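Local coordinates for octenoyl-CoA reductase/carboxylase (Streptomyces sp., PDB 4A0S), which catalyses the NADPH-dependent reductive carboxylation of 2-octenoyl-CoA, supplying an extender unit for the biosynthesis of the polyketide cinnabaramide, at residues I270-E274 against L275-D279. Residues are numbered along the deposited sequence; the frame is centred on the assembly and turned at random.
Sequences INRAE and LGITD. With NAP (NADP nicotinamide-adenine-dinucleotide phosphate), chain F.
Arg-272 and Ile-277 meet where a Schellman motif closes the short helix that follows edge strand 269-271 of the Rossmann-type nucleotide-binding sheet. Ile-277 N donates to Arg-272 O at 2.9 Å, nearly straight at 165°, while Gly-276, with positive phi, turns the chain and gives a weak, bent bond from its N to Ala-273 O. Reversed in this way, the backbone lays Ile-277 CG2 3.8 Å from Arg-272 NH1, the two side chains crossing at about a right angle. The arginine chain leaves with CG between backbone N and carbonyl carbon (chi1 68°) and bends at chi3, carrying its guanidinium to the cofactor. There O2X of the NADP 2'-phosphate lies over one face of the guanidinium, 3.4 Å from Arg-272 NH2, a placement consistent with electrostatic attraction; Ser-253 and Lys-257 also bind this cofactor. Leu-275, the residue before the glycine, packs its CD1 against Ile-270 CG2 at 3.7 Å, and both side chains rest on Leu-295 of helix 285-303. The opposite end of the helix is held by a capping box: Asn-271 OD1 accepts from Ala-273 N in the carbonyl plane, and Asn-271 N gives a weak bond back to Glu-274 OE1. Beyond the guanidinium, a water in its plane accepts weakly from Arg-272 NH1 and donates to Asp-279 OD1 at a short 2.5 Å, bridging charged atoms 4.5 Å apart.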
ATOM      1  N   ILE A 270     -14.125 -27.919   0.317  1.00 24.34           N
ATOM      2  CA  ILE A 270     -14.029 -28.555   1.620  1.00 25.32           C
ATOM      3  C   ILE A 270     -15.426 -28.567   2.219  1.00 26.12           C
ATOM      4  O   ILE A 270     -16.028 -27.515   2.411  1.00 25.21           O
ATOM      5  CB  ILE A 270     -13.048 -27.802   2.567  1.00 25.05           C
ATOM      6  CG1 ILE A 270     -11.605 -27.909   2.069  1.00 24.47           C
ATOM      7  CG2 ILE A 270     -13.142 -28.330   3.985  1.00 24.87           C
ATOM      8  CD1 ILE A 270     -10.610 -27.011   2.834  1.00 23.38           C
ATOM      9  N   ASN A 271     -15.957 -29.755   2.496  1.00 27.82           N
ATOM     10  CA  ASN A 271     -17.193 -29.821   3.249  1.00 29.65           C
ATOM     11  C   ASN A 271     -16.838 -29.677   4.726  1.00 30.95           C
ATOM     12  O   ASN A 271     -15.991 -30.404   5.233  1.00 31.24           O
ATOM     13  CB  ASN A 271     -17.948 -31.123   2.978  1.00 30.03           C
ATOM     14  CG  ASN A 271     -19.346 -31.104   3.556  1.00 31.51           C
ATOM     15  OD1 ASN A 271     -19.532 -30.888   4.761  1.00 31.68           O
ATOM     16  ND2 ASN A 271     -20.352 -31.309   2.695  1.00 31.66           N
ATOM     17  N   ARG A 272     -17.471 -28.741   5.423  1.00 32.56           N
ATOM     18  CA  ARG A 272     -17.094 -28.508   6.814  1.00 33.16           C
ATOM     19  C   ARG A 272     -17.444 -29.638   7.793  1.00 34.14           C
ATOM     20  O   ARG A 272     -16.974 -29.635   8.920  1.00 33.30           O
ATOM     21  CB  ARG A 272     -17.572 -27.144   7.309  1.00 32.40           C
ATOM     22  CG  ARG A 272     -19.076 -27.007   7.440  1.00 35.05           C
ATOM     23  CD  ARG A 272     -19.409 -25.989   8.515  1.00 33.83           C
ATOM     24  NE  ARG A 272     -19.169 -24.630   8.060  1.00 31.90           N
ATOM     25  CZ  ARG A 272     -19.347 -23.543   8.809  1.00 31.45           C
ATOM     26  NH1 ARG A 272     -19.769 -23.652  10.065  1.00 31.14           N
ATOM     27  NH2 ARG A 272     -19.116 -22.340   8.295  1.00 28.33           N
ATOM     28  N   ALA A 273     -18.252 -30.605   7.359  1.00 37.41           N
ATOM     29  CA  ALA A 273     -18.455 -31.846   8.122  1.00 39.13           C
ATOM     30  C   ALA A 273     -17.236 -32.772   8.012  1.00 40.79           C
ATOM     31  O   ALA A 273     -16.899 -33.497   8.954  1.00 40.96           O
ATOM     32  CB  ALA A 273     -19.694 -32.556   7.642  1.00 41.47           C
ATOM     33  N   GLU A 274     -16.584 -32.748   6.851  1.00 42.54           N
ATOM     34  CA  GLU A 274     -15.309 -33.428   6.613  1.00 44.04           C
ATOM     35  C   GLU A 274     -14.257 -32.950   7.619  1.00 42.58           C
ATOM     36  O   GLU A 274     -13.276 -33.652   7.899  1.00 43.10           O
ATOM     37  CB  GLU A 274     -14.852 -33.134   5.177  1.00 45.37           C
ATOM     38  CG  GLU A 274     -13.669 -33.941   4.639  1.00 47.69           C
ATOM     39  CD  GLU A 274     -13.057 -33.285   3.396  1.00 49.49           C
ATOM     40  OE1 GLU A 274     -13.639 -32.289   2.887  1.00 48.00           O
ATOM     41  OE2 GLU A 274     -11.996 -33.764   2.933  1.00 50.24           O
ATOM     42  N   LEU A 275     -14.480 -31.752   8.155  1.00 40.85           N
ATOM     43  CA  LEU A 275     -13.679 -31.223   9.244  1.00 39.69           C
ATOM     44  C   LEU A 275     -14.316 -31.506  10.593  1.00 39.22           C
ATOM     45  O   LEU A 275     -13.635 -31.502  11.614  1.00 39.43           O
ATOM     46  CB  LEU A 275     -13.506 -29.718   9.096  1.00 38.63           C
ATOM     47  CG  LEU A 275     -12.550 -29.225   8.019  1.00 39.24           C
ATOM     48  CD1 LEU A 275     -12.957 -27.819   7.621  1.00 39.86           C
ATOM     49  CD2 LEU A 275     -11.118 -29.275   8.523  1.00 40.74           C
ATOM     50  N   GLY A 276     -15.621 -31.739  10.601  1.00 39.44           N
ATOM     51  CA  GLY A 276     -16.334 -31.923  11.849  1.00 39.23           C
ATOM     52  C   GLY A 276     -16.482 -30.602  12.572  1.00 37.59           C
ATOM     53  O   GLY A 276     -16.395 -30.541  13.798  1.00 37.73           O
ATOM     54  N   ILE A 277     -16.689 -29.537  11.807  1.00 36.39           N
ATOM     55  CA  ILE A 277     -17.011 -28.248  12.392  1.00 35.03           C
ATOM     56  C   ILE A 277     -18.485 -28.253  12.809  1.00 35.49           C
ATOM     57  O   ILE A 277     -19.373 -28.650  12.042  1.00 36.24           O
ATOM     58  CB  ILE A 277     -16.672 -27.077  11.447  1.00 34.42           C
ATOM     59  CG1 ILE A 277     -15.153 -27.005  11.212  1.00 33.86           C
ATOM     60  CG2 ILE A 277     -17.205 -25.753  12.004  1.00 34.11           C
ATOM     61  CD1 ILE A 277     -14.735 -26.078  10.048  1.00 32.66           C
ATOM     62  N   THR A 278     -18.715 -27.874  14.059  1.00 35.04           N
ATOM     63  CA  THR A 278     -20.051 -27.685  14.608  1.00 36.01           C
ATOM     64  C   THR A 278     -20.043 -26.295  15.247  1.00 35.18           C
ATOM     65  O   THR A 278     -18.978 -25.736  15.460  1.00 34.22           O
ATOM     66  CB  THR A 278     -20.386 -28.757  15.653  1.00 36.79           C
ATOM     67  OG1 THR A 278     -19.343 -28.813  16.639  1.00 37.79           O
ATOM     68  CG2 THR A 278     -20.514 -30.112  14.999  1.00 38.22           C
ATOM     69  N   ASP A 279     -21.208 -25.748  15.579  1.00 36.18           N
ATOM     70  CA  ASP A 279     -21.289 -24.353  16.035  1.00 36.33           C
ATOM     71  C   ASP A 279     -20.654 -24.059  17.379  1.00 36.38           C
ATOM     72  O   ASP A 279     -20.430 -22.897  17.726  1.00 36.26           O
ATOM     73  CB  ASP A 279     -22.735 -23.871  16.045  1.00 38.13           C
ATOM     74  CG  ASP A 279     -23.264 -23.662  14.664  1.00 39.12           C
ATOM     75  OD1 ASP A 279     -22.455 -23.796  13.719  1.00 37.53           O
ATOM     76  OD2 ASP A 279     -24.476 -23.385  14.517  1.00 41.86           O
TER
HETATM   77  PA  NAP F1447     -26.029 -16.122   2.311  1.00  5.60           P
HETATM   78  O1A NAP F1447     -26.341 -15.954   0.777  1.00  7.99           O
HETATM   79  O2A NAP F1447     -27.113 -16.721   3.156  1.00  7.57           O
HETATM   80  O5B NAP F1447     -24.785 -17.022   2.390  1.00  8.14           O
HETATM   81  C5B NAP F1447     -24.213 -17.212   3.669  1.00  9.24           C
HETATM   82  C4B NAP F1447     -23.476 -18.541   3.621  1.00  8.98           C
HETATM   83  O4B NAP F1447     -22.866 -18.687   4.910  1.00  7.77           O
HETATM   84  C3B NAP F1447     -24.415 -19.750   3.417  1.00  7.70           C
HETATM   85  O3B NAP F1447     -24.091 -20.278   2.147  1.00  8.15           O
HETATM   86  C2B NAP F1447     -23.943 -20.772   4.439  1.00  8.37           C
HETATM   87  O2B NAP F1447     -22.892 -21.593   3.932  1.00  8.43           O
HETATM   88  C1B NAP F1447     -23.375 -19.949   5.538  1.00  8.36           C
HETATM   89  N9A NAP F1447     -24.483 -19.573   6.452  1.00 13.12           N
HETATM   90  C8A NAP F1447     -25.776 -19.338   6.172  1.00 16.20           C
HETATM   91  N7A NAP F1447     -26.436 -18.986   7.282  1.00 13.35           N
HETATM   92  C5A NAP F1447     -25.540 -19.004   8.259  1.00 14.95           C
HETATM   93  C6A NAP F1447     -25.638 -18.762   9.606  1.00 14.65           C
HETATM   94  N6A NAP F1447     -26.806 -18.396  10.131  1.00 16.70           N
HETATM   95  N1A NAP F1447     -24.541 -18.865  10.341  1.00 12.42           N
HETATM   96  C2A NAP F1447     -23.369 -19.192   9.804  1.00 11.40           C
HETATM   97  N3A NAP F1447     -23.235 -19.458   8.523  1.00 13.73           N
HETATM   98  C4A NAP F1447     -24.313 -19.364   7.740  1.00 13.93           C
HETATM   99  O3  NAP F1447     -25.609 -14.716   2.953  1.00  5.52           O
HETATM  100  PN  NAP F1447     -24.509 -13.740   2.306  1.00  3.29           P
HETATM  101  O1N NAP F1447     -25.392 -12.778   1.436  1.00  3.54           O
HETATM  102  O2N NAP F1447     -23.358 -14.454   1.645  1.00  4.92           O
HETATM  103  O5D NAP F1447     -24.095 -12.978   3.646  1.00  2.78           O
HETATM  104  C5D NAP F1447     -23.321 -13.745   4.563  1.00  2.00           C
HETATM  105  C4D NAP F1447     -23.030 -12.816   5.707  1.00  3.10           C
HETATM  106  O4D NAP F1447     -22.323 -11.663   5.130  1.00  8.66           O
HETATM  107  C3D NAP F1447     -24.290 -12.238   6.354  1.00  8.53           C
HETATM  108  O3D NAP F1447     -23.958 -12.217   7.758  1.00 10.58           O
HETATM  109  C2D NAP F1447     -24.393 -10.838   5.787  1.00  6.73           C
HETATM  110  O2D NAP F1447     -25.066  -9.940   6.701  1.00 10.19           O
HETATM  111  C1D NAP F1447     -22.916 -10.497   5.770  1.00  7.52           C
HETATM  112  N1N NAP F1447     -22.728  -9.553   4.693  1.00  7.99           N
HETATM  113  C2N NAP F1447     -22.012  -8.413   4.984  1.00  6.94           C
HETATM  114  C3N NAP F1447     -21.837  -7.538   3.950  1.00  7.02           C
HETATM  115  C7N NAP F1447     -21.080  -6.307   4.269  1.00  4.75           C
HETATM  116  O7N NAP F1447     -20.541  -6.137   5.367  1.00  7.85           O
HETATM  117  N7N NAP F1447     -21.098  -5.443   3.291  1.00  2.01           N
HETATM  118  C4N NAP F1447     -22.346  -7.771   2.669  1.00  8.98           C
HETATM  119  C5N NAP F1447     -23.055  -8.919   2.360  1.00  8.81           C
HETATM  120  C6N NAP F1447     -23.241  -9.826   3.390  1.00  9.99           C
HETATM  121  P2B NAP F1447     -22.619 -22.944   4.763  1.00 12.20           P
HETATM  122  O1X NAP F1447     -21.760 -23.693   3.598  1.00 12.30           O
HETATM  123  O2X NAP F1447     -21.690 -22.651   6.046  1.00 15.96           O
HETATM  124  O3X NAP F1447     -24.021 -23.444   5.012  1.00 11.34           O
HETATM  125  O   HOH W   1     -20.752 -24.944  12.289  1.00  2.00           O